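Local coordinates for ADP-ribosylglycohydrolase (Thermus thermophilus, PDB 2YZV), which belongs to the ADP-ribosylglycohydrolase family, with an all-helical fold that holds a pair of magnesium ions between its helices, at residues Leu18-Ala23 / Arg40-Gly45; Phe54-Thr59 / Asp251-Gly256; Thr59-Cys64 / Pro130-Ala135. All coordinates share one frame; numbering follows the deposited sequence.

Interaction 1. Residues Leu18-Ala23 / Arg40-Gly45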
loop_
_atom_site.group_PDB
_atom_site.type_symbol
_atom_site.label_atom_id
_atom_site.label_comp_id
_atom_site.label_asym_id
_atom_site.label_seq_id
_atom_site.Cartn_x
_atom_site.Cartn_y
_atom_site.Cartn_z
ATOM N N LEU A 18 4.888 1.696 4.558
ATOM C CA LEU A 18 4.118 2.258 3.450
ATOM C C LEU A 18 4.656 3.654 3.127
ATOM O O LEU A 18 4.980 3.952 1.976
ATOM C CB LEU A 18 2.639 2.341 3.846
ATOM C CG LEU A 18 1.571 2.773 2.838
ATOM C CD1 LEU A 18 0.204 2.509 3.445
ATOM C CD2 LEU A 18 1.714 4.245 2.471
ATOM N N ALA A 19 4.758 4.498 4.150
ATOM C CA ALA A 19 5.240 5.867 3.983
ATOM C C ALA A 19 6.709 5.934 3.575
ATOM O O ALA A 19 7.102 6.788 2.780
ATOM C CB ALA A 19 5.018 6.657 5.271
ATOM N N VAL A 20 7.523 5.049 4.135
ATOM C CA VAL A 20 8.937 5.005 3.793
ATOM C C VAL A 20 9.081 4.693 2.304
ATOM O O VAL A 20 9.857 5.334 1.599
ATOM C CB VAL A 20 9.674 3.935 4.636
ATOM C CG1 VAL A 20 11.043 3.641 4.047
ATOM C CG2 VAL A 20 9.822 4.428 6.076
ATOM N N GLY A 21 8.318 3.710 1.829
ATOM C CA GLY A 21 8.375 3.341 0.423
ATOM C C GLY A 21 7.888 4.444 -0.498
ATOM O O GLY A 21 8.445 4.656 -1.568
ATOM N N ASP A 22 6.832 5.136 -0.080
ATOM C CA ASP A 22 6.265 6.233 -0.855
ATOM C C ASP A 22 7.315 7.344 -0.971
ATOM O O ASP A 22 7.603 7.827 -2.069
ATOM C CB ASP A 22 4.992 6.733 -0.145
ATOM C CG ASP A 22 4.276 7.853 -0.897
ATOM O OD1 ASP A 22 4.655 8.169 -2.038
ATOM O OD2 ASP A 22 3.316 8.415 -0.327
ATOM N N ALA A 23 7.905 7.726 0.159
ATOM C CA ALA A 23 8.913 8.784 0.176
ATOM C C ALA A 23 10.133 8.450 -0.683
ATOM O O ALA A 23 10.600 9.284 -1.461
ATOM C CB ALA A 23 9.349 9.067 1.611
ATOM N N ARG A 40 19.407 4.886 -2.893
ATOM C CA ARG A 40 19.674 4.143 -1.665
ATOM C C ARG A 40 19.282 4.876 -0.386
ATOM O O ARG A 40 19.088 4.249 0.656
ATOM C CB ARG A 40 21.164 3.789 -1.586
ATOM C CG ARG A 40 21.690 2.997 -2.768
ATOM C CD ARG A 40 23.209 2.876 -2.724
ATOM N NE ARG A 40 23.687 2.151 -1.549
ATOM C CZ ARG A 40 23.465 0.860 -1.318
ATOM N NH1 ARG A 40 22.764 0.135 -2.181
ATOM N NH2 ARG A 40 23.953 0.290 -0.224
ATOM N N GLU A 41 19.170 6.197 -0.450
ATOM C CA GLU A 41 18.837 6.963 0.745
ATOM C C GLU A 41 17.726 7.988 0.544
ATOM O O GLU A 41 17.302 8.243 -0.584
ATOM C CB GLU A 41 20.089 7.676 1.266
ATOM C CG GLU A 41 21.289 6.769 1.534
ATOM C CD GLU A 41 20.957 5.593 2.433
ATOM O OE1 GLU A 41 20.112 5.749 3.337
ATOM O OE2 GLU A 41 21.553 4.510 2.245
ATOM N N MET A 42 17.262 8.565 1.654
ATOM C CA MET A 42 16.209 9.584 1.647
ATOM C C MET A 42 16.797 10.940 1.278
ATOM O O MET A 42 17.206 11.710 2.147
ATOM C CB MET A 42 15.561 9.694 3.032
ATOM C CG MET A 42 14.641 8.556 3.393
ATOM S SD MET A 42 13.035 8.656 2.562
ATOM C CE MET A 42 12.235 7.217 3.310
ATOM N N LYS A 43 16.828 11.238 -0.013
ATOM C CA LYS A 43 17.386 12.500 -0.476
ATOM C C LYS A 43 16.318 13.497 -0.899
ATOM O O LYS A 43 16.601 14.680 -1.088
ATOM C CB LYS A 43 18.331 12.235 -1.651
ATOM C CG LYS A 43 19.585 11.446 -1.294
ATOM C CD LYS A 43 20.708 12.351 -0.791
ATOM C CE LYS A 43 20.357 13.049 0.516
ATOM N NZ LYS A 43 21.445 13.963 0.967
ATOM N N GLY A 44 15.084 13.024 -1.029
ATOM C CA GLY A 44 14.020 13.900 -1.472
ATOM C C GLY A 44 14.189 14.068 -2.969
ATOM O O GLY A 44 14.913 13.297 -3.601
ATOM N N GLY A 45 13.537 15.072 -3.542
ATOM C CA GLY A 45 13.651 15.296 -4.969
ATOM C C GLY A 45 12.443 14.807 -5.738
ATOM O O GLY A 45 11.307 14.904 -5.264
#

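Interaction 2. Residues Phe54-Thr59 / Asp251-Gly256. With MG (magnesium ion), chain C; MG (magnesium ion), chain B.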
loop_
_atom_site.group_PDB
_atom_site.type_symbol
_atom_site.label_atom_id
_atom_site.label_comp_id
_atom_site.label_asym_id
_atom_site.label_seq_id
_atom_site.Cartn_x
_atom_site.Cartn_y
_atom_site.Cartn_z
ATOM N N PHE A 54 9.632 13.199 2.780
ATOM C CA PHE A 54 8.256 13.595 2.512
ATOM C C PHE A 54 7.639 12.622 1.519
ATOM O O PHE A 54 8.310 12.124 0.619
ATOM C CB PHE A 54 8.190 15.030 1.972
ATOM C CG PHE A 54 8.027 16.069 3.045
ATOM C CD1 PHE A 54 8.965 16.193 4.067
ATOM C CD2 PHE A 54 6.923 16.917 3.042
ATOM C CE1 PHE A 54 8.809 17.151 5.072
ATOM C CE2 PHE A 54 6.758 17.876 4.042
ATOM C CZ PHE A 54 7.702 17.992 5.056
ATOM N N TRP A 55 6.354 12.343 1.699
ATOM C CA TRP A 55 5.654 11.403 0.842
ATOM C C TRP A 55 4.593 12.056 -0.045
ATOM O O TRP A 55 4.452 13.281 -0.064
ATOM C CB TRP A 55 5.044 10.293 1.707
ATOM C CG TRP A 55 4.819 10.710 3.127
ATOM C CD1 TRP A 55 5.640 10.476 4.199
ATOM C CD2 TRP A 55 3.712 11.466 3.628
ATOM N NE1 TRP A 55 5.106 11.040 5.335
ATOM C CE2 TRP A 55 3.924 11.653 5.012
ATOM C CE3 TRP A 55 2.560 12.005 3.039
ATOM C CZ2 TRP A 55 3.023 12.360 5.821
ATOM C CZ3 TRP A 55 1.664 12.708 3.842
ATOM C CH2 TRP A 55 1.904 12.877 5.220
ATOM N N THR A 56 3.840 11.233 -0.770
ATOM C CA THR A 56 2.833 11.734 -1.704
ATOM C C THR A 56 1.382 11.422 -1.345
ATOM O O THR A 56 1.042 11.243 -0.176
ATOM C CB THR A 56 3.104 11.176 -3.107
ATOM O OG1 THR A 56 2.771 9.781 -3.136
ATOM C CG2 THR A 56 4.579 11.333 -3.459
ATOM N N ASP A 57 0.529 11.360 -2.366
ATOM C CA ASP A 57 -0.885 11.072 -2.157
ATOM C C ASP A 57 -1.120 9.658 -1.639
ATOM O O ASP A 57 -2.167 9.375 -1.053
ATOM C CB ASP A 57 -1.680 11.301 -3.452
ATOM C CG ASP A 57 -1.200 10.439 -4.602
ATOM O OD1 ASP A 57 -1.342 9.200 -4.529
ATOM O OD2 ASP A 57 -0.683 11.003 -5.588
ATOM N N ASP A 58 -0.151 8.771 -1.847
ATOM C CA ASP A 58 -0.271 7.395 -1.375
ATOM C C ASP A 58 -0.443 7.419 0.137
ATOM O O ASP A 58 -1.427 6.908 0.681
ATOM C CB ASP A 58 0.994 6.592 -1.703
ATOM C CG ASP A 58 1.257 6.489 -3.189
ATOM O OD1 ASP A 58 1.331 7.537 -3.861
ATOM O OD2 ASP A 58 1.403 5.353 -3.685
ATOM N N THR A 59 0.530 8.016 0.811
ATOM C CA THR A 59 0.507 8.104 2.258
ATOM C C THR A 59 -0.611 9.024 2.751
ATOM O O THR A 59 -1.227 8.755 3.786
ATOM C CB THR A 59 1.875 8.586 2.796
ATOM O OG1 THR A 59 2.904 7.696 2.342
ATOM C CG2 THR A 59 1.881 8.607 4.312
ATOM N N ASP A 251 6.244 4.242 -11.617
ATOM C CA ASP A 251 5.394 4.620 -10.490
ATOM C C ASP A 251 6.043 4.067 -9.227
ATOM O O ASP A 251 5.439 3.302 -8.473
ATOM C CB ASP A 251 3.991 4.036 -10.685
ATOM C CG ASP A 251 2.938 4.769 -9.877
ATOM O OD1 ASP A 251 3.099 5.990 -9.656
ATOM O OD2 ASP A 251 1.940 4.134 -9.480
ATOM N N ALA A 252 7.281 4.484 -9.004
ATOM C CA ALA A 252 8.087 4.022 -7.880
ATOM C C ALA A 252 7.555 4.339 -6.491
ATOM O O ALA A 252 7.796 3.581 -5.552
ATOM C CB ALA A 252 9.505 4.555 -8.020
ATOM N N ASP A 253 6.855 5.457 -6.344
ATOM C CA ASP A 253 6.313 5.808 -5.038
ATOM C C ASP A 253 5.284 4.769 -4.604
ATOM O O ASP A 253 5.256 4.354 -3.447
ATOM C CB ASP A 253 5.663 7.199 -5.061
ATOM C CG ASP A 253 4.561 7.326 -6.101
ATOM O OD1 ASP A 253 3.564 8.023 -5.822
ATOM O OD2 ASP A 253 4.690 6.755 -7.201
ATOM N N THR A 254 4.454 4.335 -5.543
ATOM C CA THR A 254 3.413 3.369 -5.230
ATOM C C THR A 254 3.928 1.935 -5.140
ATOM O O THR A 254 3.468 1.165 -4.299
ATOM C CB THR A 254 2.276 3.469 -6.245
ATOM O OG1 THR A 254 1.830 4.831 -6.301
ATOM C CG2 THR A 254 1.110 2.578 -5.827
ATOM N N VAL A 255 4.874 1.568 -5.999
ATOM C CA VAL A 255 5.438 0.223 -5.918
ATOM C C VAL A 255 6.178 0.173 -4.582
ATOM O O VAL A 255 6.112 -0.818 -3.857
ATOM C CB VAL A 255 6.422 -0.060 -7.078
ATOM C CG1 VAL A 255 7.182 -1.357 -6.818
ATOM C CG2 VAL A 255 5.651 -0.169 -8.382
ATOM N N GLY A 256 6.875 1.257 -4.256
ATOM C CA GLY A 256 7.582 1.317 -2.990
ATOM C C GLY A 256 6.627 1.233 -1.807
ATOM O O GLY A 256 6.919 0.565 -0.813
HETATM MG MG MG C . 2.038 8.954 -4.969
HETATM MG MG MG B . 2.211 6.703 -7.672
#

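Interaction 3. Residues Thr59-Cys64 / Pro130-Ala135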
loop_
_atom_site.group_PDB
_atom_site.type_symbol
_atom_site.label_atom_id
_atom_site.label_comp_id
_atom_site.label_asym_id
_atom_site.label_seq_id
_atom_site.Cartn_x
_atom_site.Cartn_y
_atom_site.Cartn_z
ATOM N N THR A 59 0.530 8.016 0.811
ATOM C CA THR A 59 0.507 8.104 2.258
ATOM C C THR A 59 -0.611 9.024 2.751
ATOM O O THR A 59 -1.227 8.755 3.786
ATOM C CB THR A 59 1.875 8.586 2.796
ATOM O OG1 THR A 59 2.904 7.696 2.342
ATOM C CG2 THR A 59 1.881 8.607 4.312
ATOM N N SER A 60 -0.892 10.095 2.015
ATOM C CA SER A 60 -1.954 11.013 2.421
ATOM C C SER A 60 -3.282 10.274 2.551
ATOM O O SER A 60 -3.998 10.426 3.545
ATOM C CB SER A 60 -2.099 12.148 1.408
ATOM O OG SER A 60 -0.919 12.929 1.356
ATOM N N GLN A 61 -3.606 9.462 1.550
ATOM C CA GLN A 61 -4.848 8.704 1.580
ATOM C C GLN A 61 -4.830 7.649 2.679
ATOM O O GLN A 61 -5.853 7.392 3.316
ATOM C CB GLN A 61 -5.103 8.053 0.220
ATOM C CG GLN A 61 -5.636 9.025 -0.814
ATOM C CD GLN A 61 -5.821 8.382 -2.170
ATOM O OE1 GLN A 61 -6.332 7.269 -2.274
ATOM N NE2 GLN A 61 -5.411 9.084 -3.219
ATOM N N ALA A 62 -3.671 7.035 2.901
ATOM C CA ALA A 62 -3.540 6.026 3.943
ATOM C C ALA A 62 -3.839 6.669 5.295
ATOM O O ALA A 62 -4.491 6.064 6.147
ATOM C CB ALA A 62 -2.129 5.433 3.938
ATOM N N LEU A 63 -3.366 7.899 5.482
ATOM C CA LEU A 63 -3.595 8.615 6.735
ATOM C C LEU A 63 -5.070 8.956 6.900
ATOM O O LEU A 63 -5.617 8.859 8.000
ATOM C CB LEU A 63 -2.751 9.895 6.788
ATOM C CG LEU A 63 -1.239 9.676 6.923
ATOM C CD1 LEU A 63 -0.511 11.004 6.831
ATOM C CD2 LEU A 63 -0.940 9.004 8.255
ATOM N N CYS A 64 -5.710 9.362 5.807
ATOM C CA CYS A 64 -7.128 9.699 5.838
ATOM C C CYS A 64 -7.950 8.473 6.207
ATOM O O CYS A 64 -8.842 8.542 7.056
ATOM C CB CYS A 64 -7.584 10.216 4.474
ATOM S SG CYS A 64 -6.958 11.851 4.070
ATOM N N PRO A 130 -5.940 1.801 -4.891
ATOM C CA PRO A 130 -6.463 1.051 -3.746
ATOM C C PRO A 130 -5.395 0.296 -2.969
ATOM O O PRO A 130 -5.566 0.010 -1.785
ATOM C CB PRO A 130 -7.467 0.088 -4.385
ATOM C CG PRO A 130 -7.872 0.790 -5.644
ATOM C CD PRO A 130 -6.557 1.334 -6.143
ATOM N N LEU A 131 -4.301 -0.041 -3.645
ATOM C CA LEU A 131 -3.222 -0.795 -3.016
ATOM C C LEU A 131 -2.315 0.060 -2.150
ATOM O O LEU A 131 -1.822 -0.393 -1.122
ATOM C CB LEU A 131 -2.347 -1.462 -4.078
ATOM C CG LEU A 131 -3.010 -2.305 -5.161
ATOM C CD1 LEU A 131 -1.929 -2.905 -6.043
ATOM C CD2 LEU A 131 -3.849 -3.399 -4.526
ATOM N N MET A 132 -2.090 1.293 -2.583
ATOM C CA MET A 132 -1.183 2.198 -1.886
ATOM C C MET A 132 -1.621 2.648 -0.503
ATOM O O MET A 132 -0.795 3.107 0.288
ATOM C CB MET A 132 -0.941 3.440 -2.745
ATOM C CG MET A 132 -2.182 4.285 -2.942
ATOM S SD MET A 132 -1.915 5.739 -3.973
ATOM C CE MET A 132 -3.242 6.804 -3.393
ATOM N N ARG A 133 -2.908 2.505 -0.202
ATOM C CA ARG A 133 -3.452 2.966 1.073
ATOM C C ARG A 133 -4.050 1.872 1.954
ATOM O O ARG A 133 -4.616 2.170 3.006
ATOM C CB ARG A 133 -4.544 4.006 0.790
ATOM C CG ARG A 133 -5.774 3.385 0.106
ATOM C CD ARG A 133 -6.779 4.408 -0.427
ATOM N NE ARG A 133 -7.922 3.720 -1.028
ATOM C CZ ARG A 133 -8.493 4.061 -2.180
ATOM N NH1 ARG A 133 -8.036 5.094 -2.878
ATOM N NH2 ARG A 133 -9.511 3.352 -2.646
ATOM N N LEU A 134 -3.907 0.618 1.536
ATOM C CA LEU A 134 -4.491 -0.529 2.237
ATOM C C LEU A 134 -4.165 -0.854 3.703
ATOM O O LEU A 134 -5.079 -1.088 4.495
ATOM C CB LEU A 134 -4.238 -1.798 1.418
ATOM C CG LEU A 134 -5.416 -2.627 0.895
ATOM C CD1 LEU A 134 -4.997 -4.087 0.887
ATOM C CD2 LEU A 134 -6.655 -2.450 1.758
ATOM N N ALA A 135 -2.882 -0.887 4.058
ATOM C CA ALA A 135 -2.448 -1.242 5.415
ATOM C C ALA A 135 -3.352 -0.853 6.590
ATOM O O ALA A 135 -3.681 -1.702 7.423
ATOM C CB ALA A 135 -1.033 -0.720 5.659
#

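Interaction 1. Residues Leu18-Ala23 / Arg40-Gly45
Where the last turns of helix 4-26 pass the loop 40-45, Ala23 and Met42 meet side chain to side chain while the backbones stay apart, the nearest CA atoms being those of Ala23 and Gly44 at 7.4 Å. Met42 does all the reaching. Its chain is bent at chi2 (-76°), a turn that brings the sulfur and terminal methyl up to the helix instead of letting the chain run straight on. CE then drops between two residues one helical turn apart. It lies 3.8 Å from Val20 CG1, with the two side chains crossing at about a right angle, and it is equally far from Ala23 CB. The sulfur joins in as well, SD standing 3.8 Å from Ala23 CB. The methyl also rests against the helix backbone, with Met42 CE 3.5 Å from Val20 O, a plain van der Waals touch. Met42 is the central residue of an inverse gamma turn (phi -80°, psi 89°), a tight three-residue bend in an otherwise irregular loop. Helix 4-26 keeps its own alpha-helical bonding here, as in Ala23 N to Ala19 O at 2.9 Å. Trp276 touches both Val20 and Met42, so helix 274-279 packs against the same apolar patch. On either side of the turn, Gln27 pins the loop backbone by bonding to Glu41 O and Lys43 N. Glu41 itself faces other helices, forming salt bridges with Arg275 and Arg243, and NH2 of Arg243 also bonds Arg40 O, which gives two closely spaced acceptors a common donor.

Interaction 2. Residues Phe54-Thr59 / Asp251-Gly256
Asp58 and Asp253 meet at a shared magnesium ion, as adjacent ligands, and metal bonds carry most of this contact. The chain C ion takes one oxygen from each of three side chains: Asp58 OD1 at 1.9 Å, Asp253 OD1 at 2.0 Å and Thr56 OG1 at 2.1 Å. The side chains of Asp58 and Asp253 cross at about a right angle, their carboxylate planes 65° apart. The chain B ion belongs to the start of helix 252-267. Asp251 OD1 binds it at 2.3 Å and Thr254 OG1 at 2.4 Å, while Asp253 adds both oxygens, OD2 at 2.5 Å and OD1 at 2.6 Å. Asp253 OD1 therefore bridges the two ions. Its CG sits between the backbone N and the carbonyl carbon (chi1 57°), which turns the carboxylate toward both ions.

One hydrogen bond crosses directly between the segments. Thr254 OG1 donates to Asp58 OD2 over 2.7 Å, meeting the syn lone pair on the side of the metal-bound oxygen. Thr56, the N-cap of helix 57-72, also accepts a weak but straight bond from Asp58 N (170°), and its hydroxyl has a further partner in Asp22 OD1. Asn128 bonds Asp251 OD2, holding the oxygen that the metal leaves over.

Packing adds Met132, from helix 129-132, against Asp57, Asp58 and Thr254.

The cations probably offset the repulsion expected among acidic groups gathered this closely. The Thr254 hydroxyl gives its oxygen to one ion and its hydrogen to a ligand of the other, so the two sites are coupled by that bond as well as by the bridging Asp253 oxygen.

Interaction 3. Residues Thr59-Cys64 / Pro130-Ala135
Arg133 NH1 donates to Gln61 OE1 over 2.8 Å, the one hydrogen bond between the segments. The oxygen lies at the edge of the guanidinium, close to its plane, and the bond is moderately bent (152° at the hydrogen). Amide and guanidinium planes are turned 38° from each other. Beneath the bond, Arg133 runs extended from CG to NE, and its CD also passes 3.4 Å from Gln61 OE1. Over one face of the guanidinium lies CA of Pro130. NH2 goes on to bond Ala154 O and Thr158 OG1, fixing the group's rotation.

Met132 closes on the same amide from another side. Its methyl CE is 3.2 Å from Gln61 NE2 and almost as near to CD and OE1, which puts it above the amide group and makes the packing tight. CG of Met132 lies between its backbone N and carbonyl carbon (chi1 66°), sending the extended chain toward Gln61.

Ala62, with only a methyl, lets the backbones come close: the CA atoms of Ala62 and Arg133 are 4.2 Å apart, and Arg133 CB rests 3.8 Å from Ala62 N. Arg133 O is buried here with no hydrogen-bonding partner in the model. The arrangement is close packing of helix 57-72 against the short helix 129-132 and the turn after it, in the core of an all-helical domain beside its magnesium site.

From the N terminus, helix 4-26 comes first, and interaction 1 closes a short loop by bringing 40-45 back onto it. That loop is complete before helix 57-72 begins. Interaction 2 then closes a much longer one, joining the start of helix 57-72 to the start of helix 252-267, and interaction 3 is nested inside it, tying the next turns of helix 57-72 to helix 129-132. Interactions 2 and 3 share Thr59 and touch through neighbouring turns of that helix. Both use helix 57-72, and Asp22, within the helix segment of interaction 1, links helix 4-26 to it.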